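Local atomic coordinates of fructose-bisphosphate aldolase (Slackia heliotrinireducens, PDB entry 4MOZ), a protein that belongs to the DeoC/LacD family of aldolases and folds as a TIM barrel, an eight-stranded parallel barrel wrapped by helices. Residues Leu100-Ser105 / Gly142-Leu147; Val173-Tyr178 / Leu204-Val209; Asp116-Gln121 / Ala153-Glu158. One frame throughout, in Å; residues are numbered along the deposited sequence.

Overall arrangement
All three contacts lie within one TIM barrel, but at different depths. Contacts 1 and 2 are wholly buried joints between neighbouring parallel strands, each joining the two strands of a beta-alpha-beta unit, and they adjoin because strands 138-145 and 172-177 are themselves neighbours: Tyr143 O lies 2.8 Å from Trp176 N, a probable hydrogen bond. Contact 3, its centre about 19 Å from the centre of the chain against 10 and 9 Å for the others, is partly buried and sets a loop on helix 152-168. Contact 1 adds an amide and a lysine to its backbone bonds, contact 2 combines backbone bonds with aliphatic packing and one aspartate, and contact 3 relies on a glutamate, two waters and a selenomethionine-tyrosine contact.

Contact 1 (Leu100-Ser105 / Gly142-Leu147); sequences LVKMNS and GYTLYL
Gly142, in strand 138-145, and Asn104, just past the end of strand 99-102, bury the most surface where these neighbouring strands of the parallel TIM barrel meet as the two strands of a beta-alpha-beta unit. Strand segments 100-102 and 142-145 run at 36° to each other. Gly142 is gripped through its backbone on both sides of the bridge with Lys102: its N donates to Val101 O at 2.8 Å, and its O accepts from Met103 N at 2.7 Å. The glycine lets the chains close to 4.3 Å between Gly142 CA and Lys102 CA, and the Leu100 and Lys102 side chains pass beside it.

Beyond the strand end, Asn104 continues the pairing with its side chain. Its amide, set between backbone N and carbonyl carbon by a chi1 of 67°, lies flat on the Tyr143 ring, with planes 9° apart and ND2 3.2 Å above the ring plane, over its centre. The same amide binds both polar backbone atoms of Thr144: OD1 takes Thr144 N in the carbonyl plane, while ND2 gives to Thr144 O, again on a lone pair. Tyr143 OH is hydrogen-bonded to Glu158 OE1. The bent Lys102 chain brings NZ to Asn104 OD1 and Asn104 O, and to Thr144 OG1 at 2.7 Å.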
loop_
_atom_site.group_PDB
_atom_site.type_symbol
_atom_site.label_atom_id
_atom_site.label_comp_id
_atom_site.label_asym_id
_atom_site.label_seq_id
_atom_site.Cartn_x
_atom_site.Cartn_y
_atom_site.Cartn_z
ATOM N N LEU C 100 -16.750 19.715 -13.502
ATOM C CA LEU C 100 -16.714 18.376 -12.946
ATOM C C LEU C 100 -15.272 17.885 -13.045
ATOM O O LEU C 100 -14.736 17.726 -14.151
ATOM C CB LEU C 100 -17.638 17.447 -13.728
ATOM C CG LEU C 100 -17.908 16.071 -13.112
ATOM C CD1 LEU C 100 -19.230 16.080 -12.364
ATOM C CD2 LEU C 100 -17.940 15.007 -14.194
ATOM N N VAL C 101 -14.642 17.660 -11.894
ATOM C CA VAL C 101 -13.243 17.236 -11.859
ATOM C C VAL C 101 -13.115 15.726 -12.059
ATOM O O VAL C 101 -13.578 14.928 -11.235
ATOM C CB VAL C 101 -12.534 17.683 -10.564
ATOM C CG1 VAL C 101 -11.075 17.239 -10.572
ATOM C CG2 VAL C 101 -12.625 19.197 -10.409
ATOM N N LYS C 102 -12.493 15.349 -13.173
ATOM C CA LYS C 102 -12.251 13.950 -13.486
ATOM C C LYS C 102 -11.075 13.446 -12.651
ATOM O O LYS C 102 -9.928 13.819 -12.891
ATOM C CB LYS C 102 -12.006 13.774 -14.990
ATOM C CG LYS C 102 -11.786 12.339 -15.447
ATOM C CD LYS C 102 -12.945 11.430 -15.061
ATOM C CE LYS C 102 -13.027 10.222 -15.978
ATOM N NZ LYS C 102 -11.843 9.331 -15.823
HETATM N N MSE C 103 -11.383 12.599 -11.673
HETATM C CA MSE C 103 -10.436 12.191 -10.629
HETATM C C MSE C 103 -9.350 11.221 -11.087
HETATM O O MSE C 103 -8.246 11.234 -10.547
HETATM C CB MSE C 103 -11.186 11.571 -9.449
HETATM C CG MSE C 103 -12.144 12.514 -8.769
HETATM SE SE MSE C 103 -11.259 14.074 -8.017
HETATM C CE MSE C 103 -10.258 13.207 -6.578
ATOM N N ASN C 104 -9.670 10.360 -12.046
ATOM C CA ASN C 104 -8.674 9.437 -12.578
ATOM C C ASN C 104 -8.460 9.598 -14.079
ATOM O O ASN C 104 -9.312 10.147 -14.770
ATOM C CB ASN C 104 -8.987 7.981 -12.184
ATOM C CG ASN C 104 -10.259 7.433 -12.817
ATOM O OD1 ASN C 104 -11.132 8.175 -13.283
ATOM N ND2 ASN C 104 -10.375 6.111 -12.817
ATOM N N SER C 105 -7.306 9.147 -14.562
ATOM C CA SER C 105 -6.983 9.148 -15.986
ATOM C C SER C 105 -5.847 8.175 -16.269
ATOM O O SER C 105 -5.041 7.886 -15.389
ATOM C CB SER C 105 -6.576 10.549 -16.457
ATOM O OG SER C 105 -7.698 11.414 -16.541
ATOM N N GLY C 142 -15.769 13.110 -11.276
ATOM C CA GLY C 142 -15.892 12.000 -12.207
ATOM C C GLY C 142 -14.826 10.944 -11.965
ATOM O O GLY C 142 -13.725 11.258 -11.511
ATOM N N TYR C 143 -15.156 9.691 -12.270
ATOM C CA TYR C 143 -14.233 8.572 -12.106
ATOM C C TYR C 143 -14.582 7.469 -13.095
ATOM O O TYR C 143 -15.762 7.172 -13.299
ATOM C CB TYR C 143 -14.284 8.040 -10.666
ATOM C CG TYR C 143 -13.203 7.035 -10.341
ATOM C CD1 TYR C 143 -13.417 5.668 -10.545
ATOM C CD2 TYR C 143 -11.966 7.443 -9.832
ATOM C CE1 TYR C 143 -12.433 4.738 -10.256
ATOM C CE2 TYR C 143 -10.977 6.513 -9.536
ATOM C CZ TYR C 143 -11.220 5.162 -9.755
ATOM O OH TYR C 143 -10.254 4.220 -9.484
ATOM N N THR C 144 -13.559 6.869 -13.704
ATOM C CA THR C 144 -13.737 5.753 -14.640
ATOM C C THR C 144 -13.421 4.399 -14.001
ATOM O O THR C 144 -12.403 4.250 -13.327
ATOM C CB THR C 144 -12.838 5.920 -15.880
ATOM O OG1 THR C 144 -13.180 7.135 -16.546
ATOM C CG2 THR C 144 -13.018 4.753 -16.853
ATOM N N LEU C 145 -14.289 3.414 -14.229
ATOM C CA LEU C 145 -14.034 2.035 -13.795
ATOM C C LEU C 145 -14.077 1.097 -14.988
ATOM O O LEU C 145 -15.025 1.144 -15.774
ATOM C CB LEU C 145 -15.072 1.558 -12.777
ATOM C CG LEU C 145 -15.195 2.237 -11.419
ATOM C CD1 LEU C 145 -16.259 3.327 -11.463
ATOM C CD2 LEU C 145 -15.540 1.189 -10.370
ATOM N N TYR C 146 -13.053 0.254 -15.119
ATOM C CA TYR C 146 -13.068 -0.821 -16.107
ATOM C C TYR C 146 -13.416 -2.125 -15.405
ATOM O O TYR C 146 -12.543 -2.816 -14.886
ATOM C CB TYR C 146 -11.728 -0.931 -16.857
ATOM C CG TYR C 146 -11.225 0.400 -17.372
ATOM C CD1 TYR C 146 -11.766 0.982 -18.523
ATOM C CD2 TYR C 146 -10.223 1.090 -16.696
ATOM C CE1 TYR C 146 -11.312 2.213 -18.983
ATOM C CE2 TYR C 146 -9.766 2.317 -17.147
ATOM C CZ TYR C 146 -10.310 2.875 -18.285
ATOM O OH TYR C 146 -9.847 4.098 -18.719
ATOM N N LEU C 147 -14.705 -2.442 -15.363
ATOM C CA LEU C 147 -15.152 -3.714 -14.804
ATOM C C LEU C 147 -14.609 -4.842 -15.660
ATOM O O LEU C 147 -14.464 -4.687 -16.872
ATOM C CB LEU C 147 -16.680 -3.785 -14.739
ATOM C CG LEU C 147 -17.403 -2.673 -13.962
ATOM C CD1 LEU C 147 -18.911 -2.893 -14.004
ATOM C CD2 LEU C 147 -16.916 -2.553 -12.522
#

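Contact 2 (Val173-Tyr178 / Leu204-Val209)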
loop_
_atom_site.group_PDB
_atom_site.type_symbol
_atom_site.label_atom_id
_atom_site.label_comp_id
_atom_site.label_asym_id
_atom_site.label_seq_id
_atom_site.Cartn_x
_atom_site.Cartn_y
_atom_site.Cartn_z
ATOM N N VAL C 173 -21.660 13.019 -8.310
ATOM C CA VAL C 173 -20.687 12.060 -8.819
ATOM C C VAL C 173 -21.156 11.397 -10.106
ATOM O O VAL C 173 -22.237 10.807 -10.156
ATOM C CB VAL C 173 -20.355 10.964 -7.784
ATOM C CG1 VAL C 173 -19.284 10.025 -8.327
ATOM C CG2 VAL C 173 -19.894 11.584 -6.472
ATOM N N VAL C 174 -20.325 11.499 -11.138
ATOM C CA VAL C 174 -20.546 10.806 -12.401
ATOM C C VAL C 174 -19.487 9.710 -12.535
ATOM O O VAL C 174 -18.287 9.984 -12.465
ATOM C CB VAL C 174 -20.445 11.760 -13.616
ATOM C CG1 VAL C 174 -20.741 11.017 -14.915
ATOM C CG2 VAL C 174 -21.381 12.957 -13.455
ATOM N N LEU C 175 -19.934 8.471 -12.718
ATOM C CA LEU C 175 -19.017 7.375 -12.977
ATOM C C LEU C 175 -19.070 6.967 -14.441
ATOM O O LEU C 175 -20.146 6.717 -14.981
ATOM C CB LEU C 175 -19.334 6.175 -12.081
ATOM C CG LEU C 175 -19.189 6.352 -10.565
ATOM C CD1 LEU C 175 -19.602 5.073 -9.850
ATOM C CD2 LEU C 175 -17.770 6.751 -10.176
ATOM N N TRP C 176 -17.910 6.933 -15.087
ATOM C CA TRP C 176 -17.778 6.303 -16.391
ATOM C C TRP C 176 -17.550 4.854 -16.129
ATOM O O TRP C 176 -16.627 4.494 -15.407
ATOM C CB TRP C 176 -16.567 6.841 -17.128
ATOM C CG TRP C 176 -16.733 8.192 -17.766
ATOM C CD1 TRP C 176 -16.749 8.484 -19.125
ATOM C CD2 TRP C 176 -16.867 9.493 -17.091
ATOM N NE1 TRP C 176 -16.898 9.830 -19.334
ATOM C CE2 TRP C 176 -16.971 10.495 -18.156
ATOM C CE3 TRP C 176 -16.915 9.910 -15.766
ATOM C CZ2 TRP C 176 -17.114 11.852 -17.882
ATOM C CZ3 TRP C 176 -17.068 11.275 -15.498
ATOM C CH2 TRP C 176 -17.160 12.226 -16.534
ATOM N N ILE C 177 -18.382 3.991 -16.688
ATOM C CA ILE C 177 -18.173 2.567 -16.481
ATOM C C ILE C 177 -18.084 1.829 -17.809
ATOM O O ILE C 177 -19.091 1.618 -18.486
ATOM C CB ILE C 177 -19.216 1.940 -15.531
ATOM C CG1 ILE C 177 -19.230 2.691 -14.188
ATOM C CG2 ILE C 177 -18.897 0.469 -15.316
ATOM C CD1 ILE C 177 -19.986 2.004 -13.065
ATOM N N TYR C 178 -16.855 1.466 -18.171
ATOM C CA TYR C 178 -16.568 0.775 -19.416
ATOM C C TYR C 178 -15.953 -0.583 -19.123
ATOM O O TYR C 178 -14.741 -0.682 -18.938
ATOM C CB TYR C 178 -15.584 1.581 -20.261
ATOM C CG TYR C 178 -16.041 2.962 -20.659
ATOM C CD1 TYR C 178 -17.293 3.172 -21.242
ATOM C CD2 TYR C 178 -15.201 4.058 -20.491
ATOM C CE1 TYR C 178 -17.699 4.438 -21.623
ATOM C CE2 TYR C 178 -15.599 5.326 -20.871
ATOM C CZ TYR C 178 -16.843 5.508 -21.437
ATOM O OH TYR C 178 -17.227 6.770 -21.816
ATOM N N LEU C 204 -22.579 1.569 -6.064
ATOM C CA LEU C 204 -21.533 2.442 -5.528
ATOM C C LEU C 204 -22.106 3.783 -5.054
ATOM O O LEU C 204 -21.488 4.474 -4.248
ATOM C CB LEU C 204 -20.411 2.657 -6.554
ATOM C CG LEU C 204 -19.615 1.424 -7.011
ATOM C CD1 LEU C 204 -18.742 1.754 -8.211
ATOM C CD2 LEU C 204 -18.768 0.836 -5.886
ATOM N N GLY C 205 -23.287 4.140 -5.558
ATOM C CA GLY C 205 -24.004 5.327 -5.093
ATOM C C GLY C 205 -23.871 6.556 -5.970
ATOM O O GLY C 205 -24.116 7.676 -5.510
ATOM N N ALA C 206 -23.492 6.354 -7.233
ATOM C CA ALA C 206 -23.334 7.458 -8.182
ATOM C C ALA C 206 -24.644 8.203 -8.443
ATOM O O ALA C 206 -25.731 7.625 -8.367
ATOM C CB ALA C 206 -22.743 6.957 -9.491
ATOM N N ASP C 207 -24.528 9.493 -8.742
ATOM C CA ASP C 207 -25.667 10.284 -9.183
ATOM C C ASP C 207 -25.978 10.033 -10.654
ATOM O O ASP C 207 -27.147 10.000 -11.054
ATOM C CB ASP C 207 -25.387 11.761 -8.941
ATOM C CG ASP C 207 -25.185 12.066 -7.483
ATOM O OD1 ASP C 207 -26.118 11.809 -6.689
ATOM O OD2 ASP C 207 -24.086 12.525 -7.123
ATOM N N PHE C 208 -24.922 9.863 -11.449
ATOM C CA PHE C 208 -25.038 9.568 -12.869
ATOM C C PHE C 208 -24.027 8.509 -13.278
ATOM O O PHE C 208 -22.958 8.395 -12.673
ATOM C CB PHE C 208 -24.830 10.833 -13.715
ATOM C CG PHE C 208 -25.896 11.873 -13.521
ATOM C CD1 PHE C 208 -27.093 11.802 -14.227
ATOM C CD2 PHE C 208 -25.706 12.924 -12.628
ATOM C CE1 PHE C 208 -28.083 12.756 -14.041
ATOM C CE2 PHE C 208 -26.690 13.884 -12.443
ATOM C CZ PHE C 208 -27.878 13.801 -13.151
ATOM N N VAL C 209 -24.376 7.734 -14.300
ATOM C CA VAL C 209 -23.478 6.735 -14.865
ATOM C C VAL C 209 -23.370 6.933 -16.375
ATOM O O VAL C 209 -24.384 7.032 -17.074
ATOM C CB VAL C 209 -23.907 5.285 -14.519
ATOM C CG1 VAL C 209 -25.357 5.012 -14.902
ATOM C CG2 VAL C 209 -22.974 4.268 -15.170
#
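Strand 172-177 and the start of strand 208-210 pair in parallel register, Val174 opposite Phe208 and Leu175 opposite Val209, with CA atoms 4.7 and 4.9 Å apart respectively. They are adjacent staves of the TIM barrel, joined by helix 191-204 in a beta-alpha-beta crossover. Leu175 N donates to Phe208 O, and Val173 O receives two backbone donors, Asp207 N and Phe208 N, both in its carbonyl plane. Phe208 N makes the straighter bond (161° at hydrogen, against 133° for Asp207 N). Gly205, the first residue to leave helical angles, has positive phi and forms a Schellman motif after helix 191-204.

The side chains divide between the two faces of the sheet. Leu175, on the face shared with Val209, packs through CD1 on two residues that precede the strand, Ala206 CB at 3.7 Å and Leu204 CD1 at 3.8 Å, the two leucines crossing at about a right angle. Farther along, Ile177 CG1 meets Val209 CG2, the branch that lies anti to its backbone N. On the face of Val174 and Phe208, Val174 CG2 touches Phe208 CB, while the ring leads away.

Asp207 extends the backbone pairing at the strand's start. Its OD1 is hydrogen-bonded to Tyr23 OH and forms a salt bridge with Arg89 of a neighbouring subunit; OD2, also bonded to His167, accepts Val173 N at 2.7 Å through its anti lone pair.

Contact 3 (Asp116-Gln121 / Ala153-Glu158); sequences DPYSPQ and ATMLAE
The loop between strand 99-102 and helix 125-132 rests on helix 152-168, and Tyr118, Glu158 and Met155 carry most of the meeting. Glu158 stretches out beyond CG from the helix and divides its carboxylate between two loop residues. OE1 accepts Gln121 N at 2.9 Å on its syn side, 32° out of the carboxylate plane, and also bonds Tyr143 OH of the barrel strand; OE2 takes a weak bond from Tyr118 OH at 3.0 Å.

The helix belongs to the outer layer of the TIM barrel, and Met155, a selenomethionine, makes a Met-aromatic contact with Tyr118: SE lies 5.4 Å from the ring centroid, 82° off its normal and therefore at the edge. Met155 CG meets that same edge, 3.7 Å from Tyr118 CD1. The bend at chi3 (-72°) turns Met155 CE toward Pro117 O, 3.6 Å away. Thr154 CG2 approaches the phenol end of Tyr118, and Ala153 of a neighbouring subunit packs on Tyr118.

Two waters extend the junction. One donates to Gln121 O and Glu158 OE2. Gln121 NE2 is hydrogen-bonded to His123 O, and the other water links Gln121 OE1 to Glu158 O, donating at 2.7 Å to each of these two oxygens.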
loop_
_atom_site.group_PDB
_atom_site.type_symbol
_atom_site.label_atom_id
_atom_site.label_comp_id
_atom_site.label_asym_id
_atom_site.label_seq_id
_atom_site.Cartn_x
_atom_site.Cartn_y
_atom_site.Cartn_z
ATOM N N ASP C 116 -4.387 -5.588 -18.957
ATOM C CA ASP C 116 -5.698 -5.033 -18.628
ATOM C C ASP C 116 -5.573 -3.582 -18.144
ATOM O O ASP C 116 -4.566 -3.221 -17.541
ATOM C CB ASP C 116 -6.383 -5.891 -17.559
ATOM C CG ASP C 116 -7.118 -7.088 -18.141
ATOM O OD1 ASP C 116 -7.112 -7.289 -19.375
ATOM O OD2 ASP C 116 -7.716 -7.842 -17.352
ATOM N N PRO C 117 -6.595 -2.750 -18.406
ATOM C CA PRO C 117 -6.484 -1.328 -18.072
ATOM C C PRO C 117 -6.640 -1.014 -16.585
ATOM O O PRO C 117 -7.379 -1.700 -15.865
ATOM C CB PRO C 117 -7.636 -0.694 -18.858
ATOM C CG PRO C 117 -8.663 -1.776 -18.942
ATOM C CD PRO C 117 -7.896 -3.073 -19.027
ATOM N N TYR C 118 -5.924 0.020 -16.147
ATOM C CA TYR C 118 -6.106 0.605 -14.832
ATOM C C TYR C 118 -5.951 2.126 -14.926
ATOM O O TYR C 118 -4.948 2.630 -15.438
ATOM C CB TYR C 118 -5.118 0.009 -13.818
ATOM C CG TYR C 118 -5.075 0.746 -12.489
ATOM C CD1 TYR C 118 -6.252 1.097 -11.823
ATOM C CD2 TYR C 118 -3.860 1.076 -11.889
ATOM C CE1 TYR C 118 -6.218 1.775 -10.616
ATOM C CE2 TYR C 118 -3.817 1.751 -10.672
ATOM C CZ TYR C 118 -5.000 2.100 -10.042
ATOM O OH TYR C 118 -4.983 2.769 -8.837
ATOM N N SER C 119 -6.961 2.845 -14.445
ATOM C CA SER C 119 -6.914 4.307 -14.371
ATOM C C SER C 119 -6.916 4.744 -12.901
ATOM O O SER C 119 -7.922 4.580 -12.207
ATOM C CB SER C 119 -8.077 4.920 -15.156
ATOM O OG SER C 119 -8.125 6.325 -15.003
ATOM N N PRO C 120 -5.780 5.283 -12.418
ATOM C CA PRO C 120 -5.596 5.584 -11.001
ATOM C C PRO C 120 -6.133 6.951 -10.588
ATOM O O PRO C 120 -6.028 7.913 -11.353
ATOM C CB PRO C 120 -4.076 5.590 -10.861
ATOM C CG PRO C 120 -3.607 6.140 -12.165
ATOM C CD PRO C 120 -4.562 5.595 -13.198
ATOM N N GLN C 121 -6.685 7.038 -9.378
ATOM C CA GLN C 121 -7.022 8.332 -8.806
ATOM C C GLN C 121 -5.750 9.174 -8.778
ATOM O O GLN C 121 -4.714 8.727 -8.301
ATOM C CB GLN C 121 -7.601 8.182 -7.405
ATOM C CG GLN C 121 -8.103 9.497 -6.830
ATOM C CD GLN C 121 -8.873 9.319 -5.537
ATOM O OE1 GLN C 121 -9.485 8.273 -5.305
ATOM N NE2 GLN C 121 -8.856 10.346 -4.689
ATOM N N ALA C 153 -10.596 -4.475 -8.929
ATOM C CA ALA C 153 -10.657 -4.318 -7.474
ATOM C C ALA C 153 -10.159 -2.960 -6.988
ATOM O O ALA C 153 -10.785 -2.331 -6.129
ATOM C CB ALA C 153 -9.886 -5.435 -6.787
ATOM N N THR C 154 -9.030 -2.518 -7.539
ATOM C CA THR C 154 -8.426 -1.244 -7.162
ATOM C C THR C 154 -9.369 -0.085 -7.479
ATOM O O THR C 154 -9.548 0.820 -6.659
ATOM C CB THR C 154 -7.078 -1.036 -7.878
ATOM O OG1 THR C 154 -6.264 -2.203 -7.701
ATOM C CG2 THR C 154 -6.343 0.176 -7.316
HETATM N N MSE C 155 -9.986 -0.138 -8.657
HETATM C CA MSE C 155 -10.890 0.910 -9.099
HETATM C C MSE C 155 -12.220 0.886 -8.351
HETATM O O MSE C 155 -12.751 1.946 -8.015
HETATM C CB MSE C 155 -11.087 0.847 -10.610
HETATM C CG MSE C 155 -9.880 1.367 -11.368
HETATM SE SE MSE C 155 -10.003 1.139 -13.292
HETATM C CE MSE C 155 -9.773 -0.800 -13.394
ATOM N N LEU C 156 -12.744 -0.308 -8.075
ATOM C CA LEU C 156 -13.929 -0.432 -7.221
ATOM C C LEU C 156 -13.725 0.249 -5.863
ATOM O O LEU C 156 -14.598 0.986 -5.398
ATOM C CB LEU C 156 -14.332 -1.902 -7.023
ATOM C CG LEU C 156 -15.086 -2.616 -8.148
ATOM C CD1 LEU C 156 -15.256 -4.097 -7.829
ATOM C CD2 LEU C 156 -16.442 -1.969 -8.414
ATOM N N ALA C 157 -12.566 0.004 -5.251
ATOM C CA ALA C 157 -12.221 0.550 -3.936
ATOM C C ALA C 157 -12.050 2.062 -3.969
ATOM O O ALA C 157 -12.518 2.759 -3.070
ATOM C CB ALA C 157 -10.959 -0.112 -3.401
ATOM N N GLU C 158 -11.371 2.572 -4.995
ATOM C CA GLU C 158 -11.217 4.018 -5.144
ATOM C C GLU C 158 -12.572 4.682 -5.387
ATOM O O GLU C 158 -12.900 5.675 -4.740
ATOM C CB GLU C 158 -10.225 4.370 -6.263
ATOM C CG GLU C 158 -8.772 4.049 -5.942
ATOM C CD GLU C 158 -7.792 4.461 -7.035
ATOM O OE1 GLU C 158 -8.212 4.907 -8.125
ATOM O OE2 GLU C 158 -6.571 4.338 -6.797
HETATM O O HOH W 1 -10.994 7.089 -3.427
HETATM O O HOH W 2 -4.505 6.276 -7.052
#